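Long-range contact in muconolactone isomerase-like protein (Thermus thermophilus, PDB 1VDH), which catalyses the hydrogen peroxide-dependent decarboxylation of Fe-coproporphyrin III to heme b, the last step of coproporphyrin-dependent heme synthesis: residues W51-Y65 with A72-D84. Residues are numbered along the deposited sequence; the frame is centred on the assembly and turned at random.
Sequences WRELEEAGQGSYGIY and ADLLFLNLRPGLD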
ATOM      1  N   TRP A  51      10.476 -33.562   7.000  1.00 12.73           N
ATOM      2  CA  TRP A  51       9.085 -33.195   7.260  1.00 12.15           C
ATOM      3  C   TRP A  51       8.202 -34.439   7.106  1.00 13.68           C
ATOM      4  O   TRP A  51       7.284 -34.668   7.893  1.00 14.00           O
ATOM      5  CB  TRP A  51       8.635 -32.103   6.277  1.00 11.35           C
ATOM      6  CG  TRP A  51       9.419 -30.815   6.367  1.00 10.21           C
ATOM      7  CD1 TRP A  51      10.311 -30.455   7.344  1.00 11.50           C
ATOM      8  CD2 TRP A  51       9.354 -29.708   5.459  1.00 10.45           C
ATOM      9  NE1 TRP A  51      10.798 -29.192   7.099  1.00  9.32           N
ATOM     10  CE2 TRP A  51      10.228 -28.711   5.950  1.00 10.82           C
ATOM     11  CE3 TRP A  51       8.641 -29.460   4.276  1.00 10.66           C
ATOM     12  CZ2 TRP A  51      10.408 -27.483   5.299  1.00 11.50           C
ATOM     13  CZ3 TRP A  51       8.820 -28.237   3.628  1.00  9.84           C
ATOM     14  CH2 TRP A  51       9.697 -27.266   4.143  1.00 10.73           C
ATOM     15  N   ARG A  52       8.521 -35.255   6.106  1.00 15.71           N
ATOM     16  CA  ARG A  52       7.790 -36.487   5.828  1.00 18.72           C
ATOM     17  C   ARG A  52       7.880 -37.445   7.022  1.00 18.51           C
ATOM     18  O   ARG A  52       6.866 -37.944   7.501  1.00 17.97           O
ATOM     19  CB  ARG A  52       8.368 -37.150   4.577  1.00 21.30           C
ATOM     20  CG  ARG A  52       7.537 -38.288   4.014  1.00 26.33           C
ATOM     21  CD  ARG A  52       8.288 -39.057   2.923  1.00 30.64           C
ATOM     22  NE  ARG A  52       8.920 -38.186   1.931  1.00 34.11           N
ATOM     23  CZ  ARG A  52       8.265 -37.435   1.048  1.00 35.56           C
ATOM     24  NH1 ARG A  52       6.938 -37.437   1.019  1.00 36.80           N
ATOM     25  NH2 ARG A  52       8.941 -36.686   0.186  1.00 35.63           N
ATOM     26  N   GLU A  53       9.097 -37.667   7.515  1.00 19.06           N
ATOM     27  CA  GLU A  53       9.326 -38.561   8.651  1.00 19.70           C
ATOM     28  C   GLU A  53       8.606 -38.068   9.902  1.00 18.56           C
ATOM     29  O   GLU A  53       8.041 -38.851  10.663  1.00 17.68           O
ATOM     30  CB  GLU A  53      10.827 -38.708   8.913  1.00 23.29           C
ATOM     31  CG  GLU A  53      11.576 -39.378   7.762  1.00 28.55           C
ATOM     32  CD  GLU A  53      13.090 -39.404   7.945  1.00 33.09           C
ATOM     33  OE1 GLU A  53      13.757 -40.152   7.197  1.00 34.43           O
ATOM     34  OE2 GLU A  53      13.617 -38.677   8.820  1.00 35.14           O
ATOM     35  N   LEU A  54       8.607 -36.754  10.084  1.00 17.21           N
ATOM     36  CA  LEU A  54       7.951 -36.112  11.216  1.00 16.17           C
ATOM     37  C   LEU A  54       6.426 -36.327  11.112  1.00 15.85           C
ATOM     38  O   LEU A  54       5.739 -36.580  12.108  1.00 13.83           O
ATOM     39  CB  LEU A  54       8.336 -34.632  11.187  1.00 19.84           C
ATOM     40  CG  LEU A  54       7.856 -33.560  12.151  1.00 23.59           C
ATOM     41  CD1 LEU A  54       8.912 -32.462  12.219  1.00 25.34           C
ATOM     42  CD2 LEU A  54       6.536 -32.999  11.664  1.00 25.25           C
ATOM     43  N   GLU A  55       5.913 -36.272   9.887  1.00 13.64           N
ATOM     44  CA  GLU A  55       4.488 -36.474   9.640  1.00 12.64           C
ATOM     45  C   GLU A  55       4.132 -37.938   9.914  1.00 13.29           C
ATOM     46  O   GLU A  55       3.109 -38.229  10.529  1.00 13.08           O
ATOM     47  CB  GLU A  55       4.150 -36.103   8.197  1.00 12.03           C
ATOM     48  CG  GLU A  55       2.675 -36.197   7.850  1.00 13.39           C
ATOM     49  CD  GLU A  55       2.400 -35.761   6.431  1.00 15.79           C
ATOM     50  OE1 GLU A  55       2.713 -36.531   5.501  1.00 18.12           O
ATOM     51  OE2 GLU A  55       1.885 -34.644   6.240  1.00 16.68           O
ATOM     52  N   GLU A  56       4.996 -38.850   9.476  1.00 14.04           N
ATOM     53  CA  GLU A  56       4.773 -40.277   9.702  1.00 16.75           C
ATOM     54  C   GLU A  56       4.787 -40.589  11.201  1.00 16.73           C
ATOM     55  O   GLU A  56       4.085 -41.489  11.662  1.00 18.45           O
ATOM     56  CB  GLU A  56       5.835 -41.104   8.972  1.00 18.13           C
ATOM     57  CG  GLU A  56       5.772 -40.966   7.452  1.00 22.03           C
ATOM     58  CD  GLU A  56       6.868 -41.736   6.722  1.00 24.47           C
ATOM     59  OE1 GLU A  56       6.777 -41.862   5.483  1.00 22.68           O
ATOM     60  OE2 GLU A  56       7.821 -42.214   7.380  1.00 26.46           O
ATOM     61  N   ALA A  57       5.557 -39.812  11.960  1.00 16.79           N
ATOM     62  CA  ALA A  57       5.655 -39.991  13.408  1.00 17.70           C
ATOM     63  C   ALA A  57       4.514 -39.300  14.161  1.00 17.26           C
ATOM     64  O   ALA A  57       4.423 -39.401  15.388  1.00 18.62           O
ATOM     65  CB  ALA A  57       7.003 -39.474  13.909  1.00 18.26           C
ATOM     66  N   GLY A  58       3.646 -38.606  13.426  1.00 16.68           N
ATOM     67  CA  GLY A  58       2.527 -37.907  14.044  1.00 14.35           C
ATOM     68  C   GLY A  58       2.919 -36.615  14.746  1.00 14.07           C
ATOM     69  O   GLY A  58       2.167 -36.105  15.578  1.00 14.32           O
ATOM     70  N   GLN A  59       4.087 -36.081  14.396  1.00 14.30           N
ATOM     71  CA  GLN A  59       4.607 -34.850  14.993  1.00 14.87           C
ATOM     72  C   GLN A  59       4.359 -33.605  14.141  1.00 14.54           C
ATOM     73  O   GLN A  59       5.040 -32.587  14.311  1.00 13.98           O
ATOM     74  CB  GLN A  59       6.116 -34.984  15.245  1.00 19.05           C
ATOM     75  CG  GLN A  59       6.511 -36.166  16.113  1.00 23.35           C
ATOM     76  CD  GLN A  59       5.813 -36.160  17.455  1.00 28.07           C
ATOM     77  OE1 GLN A  59       5.623 -35.109  18.071  1.00 30.28           O
ATOM     78  NE2 GLN A  59       5.419 -37.341  17.916  1.00 32.11           N
ATOM     79  N   GLY A  60       3.416 -33.699  13.210  1.00 12.70           N
ATOM     80  CA  GLY A  60       3.104 -32.569  12.351  1.00 12.67           C
ATOM     81  C   GLY A  60       2.633 -33.016  10.982  1.00 12.00           C
ATOM     82  O   GLY A  60       2.366 -34.199  10.763  1.00 11.18           O
ATOM     83  N   SER A  61       2.537 -32.069  10.055  1.00  9.90           N
ATOM     84  CA  SER A  61       2.103 -32.369   8.695  1.00  8.95           C
ATOM     85  C   SER A  61       2.606 -31.268   7.764  1.00  9.26           C
ATOM     86  O   SER A  61       2.992 -30.188   8.225  1.00  9.03           O
ATOM     87  CB  SER A  61       0.571 -32.465   8.643  1.00  9.52           C
ATOM     88  OG  SER A  61       0.126 -32.973   7.395  1.00  9.61           O
ATOM     89  N   TYR A  62       2.633 -31.546   6.463  1.00  8.57           N
ATOM     90  CA  TYR A  62       3.094 -30.554   5.494  1.00  8.50           C
ATOM     91  C   TYR A  62       2.502 -30.760   4.102  1.00  9.39           C
ATOM     92  O   TYR A  62       1.914 -31.800   3.800  1.00 10.48           O
ATOM     93  CB  TYR A  62       4.623 -30.583   5.373  1.00  8.81           C
ATOM     94  CG  TYR A  62       5.126 -31.651   4.418  1.00 12.16           C
ATOM     95  CD1 TYR A  62       5.539 -31.317   3.127  1.00 12.17           C
ATOM     96  CD2 TYR A  62       5.130 -32.997   4.784  1.00 10.56           C
ATOM     97  CE1 TYR A  62       5.938 -32.296   2.223  1.00 13.21           C
ATOM     98  CE2 TYR A  62       5.528 -33.986   3.882  1.00 13.28           C
ATOM     99  CZ  TYR A  62       5.930 -33.627   2.606  1.00 13.67           C
ATOM    100  OH  TYR A  62       6.325 -34.592   1.706  1.00 17.64           O
ATOM    101  N   GLY A  63       2.733 -29.770   3.250  1.00  9.10           N
ATOM    102  CA  GLY A  63       2.277 -29.812   1.877  1.00  8.53           C
ATOM    103  C   GLY A  63       3.011 -28.753   1.085  1.00  7.85           C
ATOM    104  O   GLY A  63       3.338 -27.688   1.622  1.00  7.20           O
ATOM    105  N   ILE A  64       3.346 -29.063  -0.164  1.00  7.56           N
ATOM    106  CA  ILE A  64       4.029 -28.103  -1.035  1.00  8.62           C
ATOM    107  C   ILE A  64       3.141 -27.913  -2.259  1.00  9.46           C
ATOM    108  O   ILE A  64       2.703 -28.890  -2.872  1.00  9.93           O
ATOM    109  CB  ILE A  64       5.439 -28.580  -1.442  1.00  9.07           C
ATOM    110  CG1 ILE A  64       6.330 -28.685  -0.195  1.00  9.88           C
ATOM    111  CG2 ILE A  64       6.057 -27.604  -2.449  1.00  9.01           C
ATOM    112  CD1 ILE A  64       7.751 -29.162  -0.471  1.00 11.13           C
ATOM    113  N   TYR A  65       2.885 -26.656  -2.616  1.00  8.21           N
ATOM    114  CA  TYR A  65       1.992 -26.353  -3.730  1.00  7.28           C
ATOM    115  C   TYR A  65       2.516 -25.400  -4.788  1.00  7.52           C
ATOM    116  O   TYR A  65       3.348 -24.537  -4.509  1.00  7.46           O
ATOM    117  CB  TYR A  65       0.694 -25.749  -3.188  1.00  5.86           C
ATOM    118  CG  TYR A  65       0.057 -26.526  -2.068  1.00  4.96           C
ATOM    119  CD1 TYR A  65      -1.018 -27.378  -2.314  1.00  7.12           C
ATOM    120  CD2 TYR A  65       0.516 -26.401  -0.758  1.00  6.05           C
ATOM    121  CE1 TYR A  65      -1.624 -28.085  -1.288  1.00  6.62           C
ATOM    122  CE2 TYR A  65      -0.082 -27.106   0.278  1.00  8.28           C
ATOM    123  CZ  TYR A  65      -1.153 -27.944   0.003  1.00  7.38           C
ATOM    124  OH  TYR A  65      -1.760 -28.633   1.021  1.00  8.14           O
ATOM    125  N   ALA A  72       2.519 -15.536  -5.556  1.00  5.53           N
ATOM    126  CA  ALA A  72       3.438 -16.566  -5.065  1.00  5.46           C
ATOM    127  C   ALA A  72       3.512 -17.673  -6.105  1.00  4.88           C
ATOM    128  O   ALA A  72       2.595 -17.824  -6.898  1.00  5.84           O
ATOM    129  CB  ALA A  72       2.942 -17.141  -3.741  1.00  4.27           C
ATOM    130  N   ASP A  73       4.588 -18.456  -6.075  1.00  5.05           N
ATOM    131  CA  ASP A  73       4.773 -19.573  -7.005  1.00  5.51           C
ATOM    132  C   ASP A  73       4.753 -20.899  -6.251  1.00  6.57           C
ATOM    133  O   ASP A  73       4.260 -21.900  -6.756  1.00  4.54           O
ATOM    134  CB  ASP A  73       6.100 -19.438  -7.753  1.00  5.54           C
ATOM    135  CG  ASP A  73       6.126 -18.245  -8.674  1.00  6.85           C
ATOM    136  OD1 ASP A  73       7.211 -17.657  -8.862  1.00  4.87           O
ATOM    137  OD2 ASP A  73       5.059 -17.901  -9.221  1.00  3.83           O
ATOM    138  N   LEU A  74       5.311 -20.901  -5.045  1.00  7.51           N
ATOM    139  CA  LEU A  74       5.341 -22.101  -4.225  1.00  6.65           C
ATOM    140  C   LEU A  74       4.890 -21.798  -2.804  1.00  8.38           C
ATOM    141  O   LEU A  74       5.247 -20.768  -2.229  1.00  8.81           O
ATOM    142  CB  LEU A  74       6.755 -22.705  -4.196  1.00  8.65           C
ATOM    143  CG  LEU A  74       7.313 -23.371  -5.463  1.00  8.17           C
ATOM    144  CD1 LEU A  74       8.819 -23.609  -5.307  1.00  9.91           C
ATOM    145  CD2 LEU A  74       6.593 -24.688  -5.732  1.00  9.23           C
ATOM    146  N   LEU A  75       4.045 -22.673  -2.274  1.00  7.51           N
ATOM    147  CA  LEU A  75       3.570 -22.553  -0.906  1.00  7.47           C
ATOM    148  C   LEU A  75       4.137 -23.731  -0.132  1.00  8.38           C
ATOM    149  O   LEU A  75       3.973 -24.882  -0.543  1.00  6.39           O
ATOM    150  CB  LEU A  75       2.039 -22.624  -0.825  1.00  7.37           C
ATOM    151  CG  LEU A  75       1.485 -22.967   0.570  1.00  7.20           C
ATOM    152  CD1 LEU A  75       1.890 -21.895   1.591  1.00  7.59           C
ATOM    153  CD2 LEU A  75      -0.034 -23.114   0.529  1.00  6.56           C
ATOM    154  N   PHE A  76       4.831 -23.432   0.961  1.00  7.23           N
ATOM    155  CA  PHE A  76       5.376 -24.463   1.832  1.00  6.79           C
ATOM    156  C   PHE A  76       4.530 -24.373   3.093  1.00  7.35           C
ATOM    157  O   PHE A  76       4.661 -23.431   3.878  1.00  8.03           O
ATOM    158  CB  PHE A  76       6.851 -24.198   2.147  1.00  6.55           C
ATOM    159  CG  PHE A  76       7.739 -24.235   0.941  1.00  6.73           C
ATOM    160  CD1 PHE A  76       7.943 -23.089   0.176  1.00  7.48           C
ATOM    161  CD2 PHE A  76       8.366 -25.415   0.559  1.00  7.82           C
ATOM    162  CE1 PHE A  76       8.762 -23.119  -0.956  1.00  6.49           C
ATOM    163  CE2 PHE A  76       9.186 -25.459  -0.569  1.00  6.69           C
ATOM    164  CZ  PHE A  76       9.384 -24.307  -1.329  1.00  8.13           C
ATOM    165  N   LEU A  77       3.606 -25.318   3.236  1.00  7.95           N
ATOM    166  CA  LEU A  77       2.706 -25.357   4.379  1.00  7.87           C
ATOM    167  C   LEU A  77       3.196 -26.377   5.393  1.00  8.09           C
ATOM    168  O   LEU A  77       3.443 -27.534   5.048  1.00  7.66           O
ATOM    169  CB  LEU A  77       1.284 -25.716   3.919  1.00  5.80           C
ATOM    170  CG  LEU A  77       0.217 -25.935   5.004  1.00  8.09           C
ATOM    171  CD1 LEU A  77       0.051 -24.680   5.852  1.00  6.01           C
ATOM    172  CD2 LEU A  77      -1.116 -26.316   4.359  1.00  6.83           C
ATOM    173  N   ASN A  78       3.323 -25.944   6.644  1.00  7.87           N
ATOM    174  CA  ASN A  78       3.779 -26.817   7.719  1.00  8.66           C
ATOM    175  C   ASN A  78       2.982 -26.623   8.994  1.00  9.06           C
ATOM    176  O   ASN A  78       2.603 -25.501   9.340  1.00  8.85           O
ATOM    177  CB  ASN A  78       5.266 -26.583   8.019  1.00  7.21           C
ATOM    178  CG  ASN A  78       6.176 -27.378   7.112  1.00  9.36           C
ATOM    179  OD1 ASN A  78       6.354 -28.582   7.299  1.00  9.48           O
ATOM    180  ND2 ASN A  78       6.775 -26.708   6.133  1.00  7.40           N
ATOM    181  N   LEU A  79       2.691 -27.734   9.664  1.00  8.26           N
ATOM    182  CA  LEU A  79       1.963 -27.722  10.929  1.00  8.14           C
ATOM    183  C   LEU A  79       2.818 -28.489  11.936  1.00  9.74           C
ATOM    184  O   LEU A  79       3.378 -29.533  11.601  1.00  8.94           O
ATOM    185  CB  LEU A  79       0.585 -28.383  10.792  1.00  7.70           C
ATOM    186  CG  LEU A  79      -0.502 -27.596  10.052  1.00  9.27           C
ATOM    187  CD1 LEU A  79      -0.363 -27.786   8.550  1.00  9.53           C
ATOM    188  CD2 LEU A  79      -1.884 -28.056  10.514  1.00  9.22           C
ATOM    189  N   ARG A  80       2.951 -27.946  13.145  1.00  9.91           N
ATOM    190  CA  ARG A  80       3.766 -28.566  14.196  1.00 10.93           C
ATOM    191  C   ARG A  80       3.124 -28.313  15.561  1.00 12.13           C
ATOM    192  O   ARG A  80       2.247 -27.458  15.688  1.00 12.06           O
ATOM    193  CB  ARG A  80       5.178 -27.960  14.200  1.00  9.24           C
ATOM    194  CG  ARG A  80       5.981 -28.100  12.908  1.00  9.65           C
ATOM    195  CD  ARG A  80       6.430 -29.534  12.641  1.00  9.18           C
ATOM    196  NE  ARG A  80       7.401 -29.575  11.548  1.00  7.69           N
ATOM    197  CZ  ARG A  80       7.092 -29.631  10.255  1.00  8.94           C
ATOM    198  NH1 ARG A  80       5.822 -29.676   9.862  1.00  9.24           N
ATOM    199  NH2 ARG A  80       8.056 -29.555   9.347  1.00  8.42           N
ATOM    200  N   PRO A  81       3.551 -29.059  16.600  1.00 13.00           N
ATOM    201  CA  PRO A  81       3.017 -28.914  17.963  1.00 13.63           C
ATOM    202  C   PRO A  81       3.366 -27.580  18.643  1.00 14.55           C
ATOM    203  O   PRO A  81       2.872 -27.297  19.734  1.00 18.65           O
ATOM    204  CB  PRO A  81       3.656 -30.091  18.712  1.00 14.25           C
ATOM    205  CG  PRO A  81       3.922 -31.093  17.642  1.00 13.98           C
ATOM    206  CD  PRO A  81       4.441 -30.232  16.521  1.00 13.78           C
ATOM    207  N   GLY A  82       4.205 -26.770  18.001  1.00 13.11           N
ATOM    208  CA  GLY A  82       4.587 -25.485  18.574  1.00 10.81           C
ATOM    209  C   GLY A  82       5.263 -24.559  17.578  1.00  9.55           C
ATOM    210  O   GLY A  82       5.439 -24.924  16.413  1.00  9.35           O
ATOM    211  N   LEU A  83       5.660 -23.370  18.030  1.00  8.81           N
ATOM    212  CA  LEU A  83       6.322 -22.398  17.158  1.00  9.22           C
ATOM    213  C   LEU A  83       7.763 -22.773  16.820  1.00  9.91           C
ATOM    214  O   LEU A  83       8.204 -22.602  15.682  1.00  8.70           O
ATOM    215  CB  LEU A  83       6.289 -20.997  17.784  1.00 10.26           C
ATOM    216  CG  LEU A  83       7.031 -19.872  17.046  1.00  9.90           C
ATOM    217  CD1 LEU A  83       6.497 -19.694  15.629  1.00  9.40           C
ATOM    218  CD2 LEU A  83       6.904 -18.568  17.835  1.00 10.12           C
ATOM    219  N   ASP A  84       8.487 -23.306  17.801  1.00 10.92           N
ATOM    220  CA  ASP A  84       9.884 -23.681  17.600  1.00 12.91           C
ATOM    221  C   ASP A  84      10.140 -24.570  16.387  1.00 11.90           C
ATOM    222  O   ASP A  84      11.029 -24.274  15.589  1.00 12.01           O
ATOM    223  CB  ASP A  84      10.473 -24.284  18.881  1.00 14.66           C
ATOM    224  CG  ASP A  84      10.612 -23.258  19.993  1.00 16.29           C
ATOM    225  OD1 ASP A  84      10.047 -22.145  19.874  1.00 14.88           O
ATOM    226  OD2 ASP A  84      11.297 -23.561  20.988  1.00 16.85           O
TER
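Trp51 lays one face of its indole over the polar ends of Asn78 and Arg80. Asn78 ND2 stands 3.5 Å above the Trp51 ring plane, toward the rim, with the amide turned 80° to the ring, while Arg80 makes an off-centre cation-pi contact, its CZ 4.8 Å from the centroid of the five-membered ring. Replacing Trp51 by alanine would probably leave the Arg80 guanidinium without its aromatic partner and uncover the Asn78 amide on the indole side. One turn on, Leu54 CD2 lies 3.4 Å above the Arg80 guanidinium plane, while CD1 comes up to NE; CG is anti to the backbone N (chi1 178°), which carries the fork of methyls toward the arginine. Glu55 OE2 ties helix to strand, accepting from Ser61 OG at 2.7 Å and from Tyr62 N, with a salt bridge to Lys138. A Schellman motif ends the helix: Gly58 has positive phi, with bonds from Gly58 N to Glu55 O and Gln59 N to Leu54 O. Gly60 has backbone angles that call for glycine, and a CB there would run into Leu79 O. Strand 61-65 then pairs antiparallel with 74-80, 175° between their directions, as a beta hairpin in the chlorite dismutase family's dimeric alpha-beta barrel fold; the helix packs against the face bearing Tyr62, Ile64, Phe76 and Asn78. The register starts with the hydrogen-bonded pair Ser61-Leu79, followed by Gly63-Leu77 and Tyr65-Leu75. Leu79 O accepts from Ser61 N and, 3.0 Å away, from Arg80 NH1, on opposite faces of the carbonyl plane. Tyr62 CB lies 3.3 Å from Asn78 OD1, which also receives two weak bonds from Arg80. Ile64 CG1 meets Phe76 CD2 at 3.9 Å. On the other sheet face Tyr65 runs alongside Leu75, CD2 to CD2 3.6 Å, and presents its ring edge to Leu77 CB.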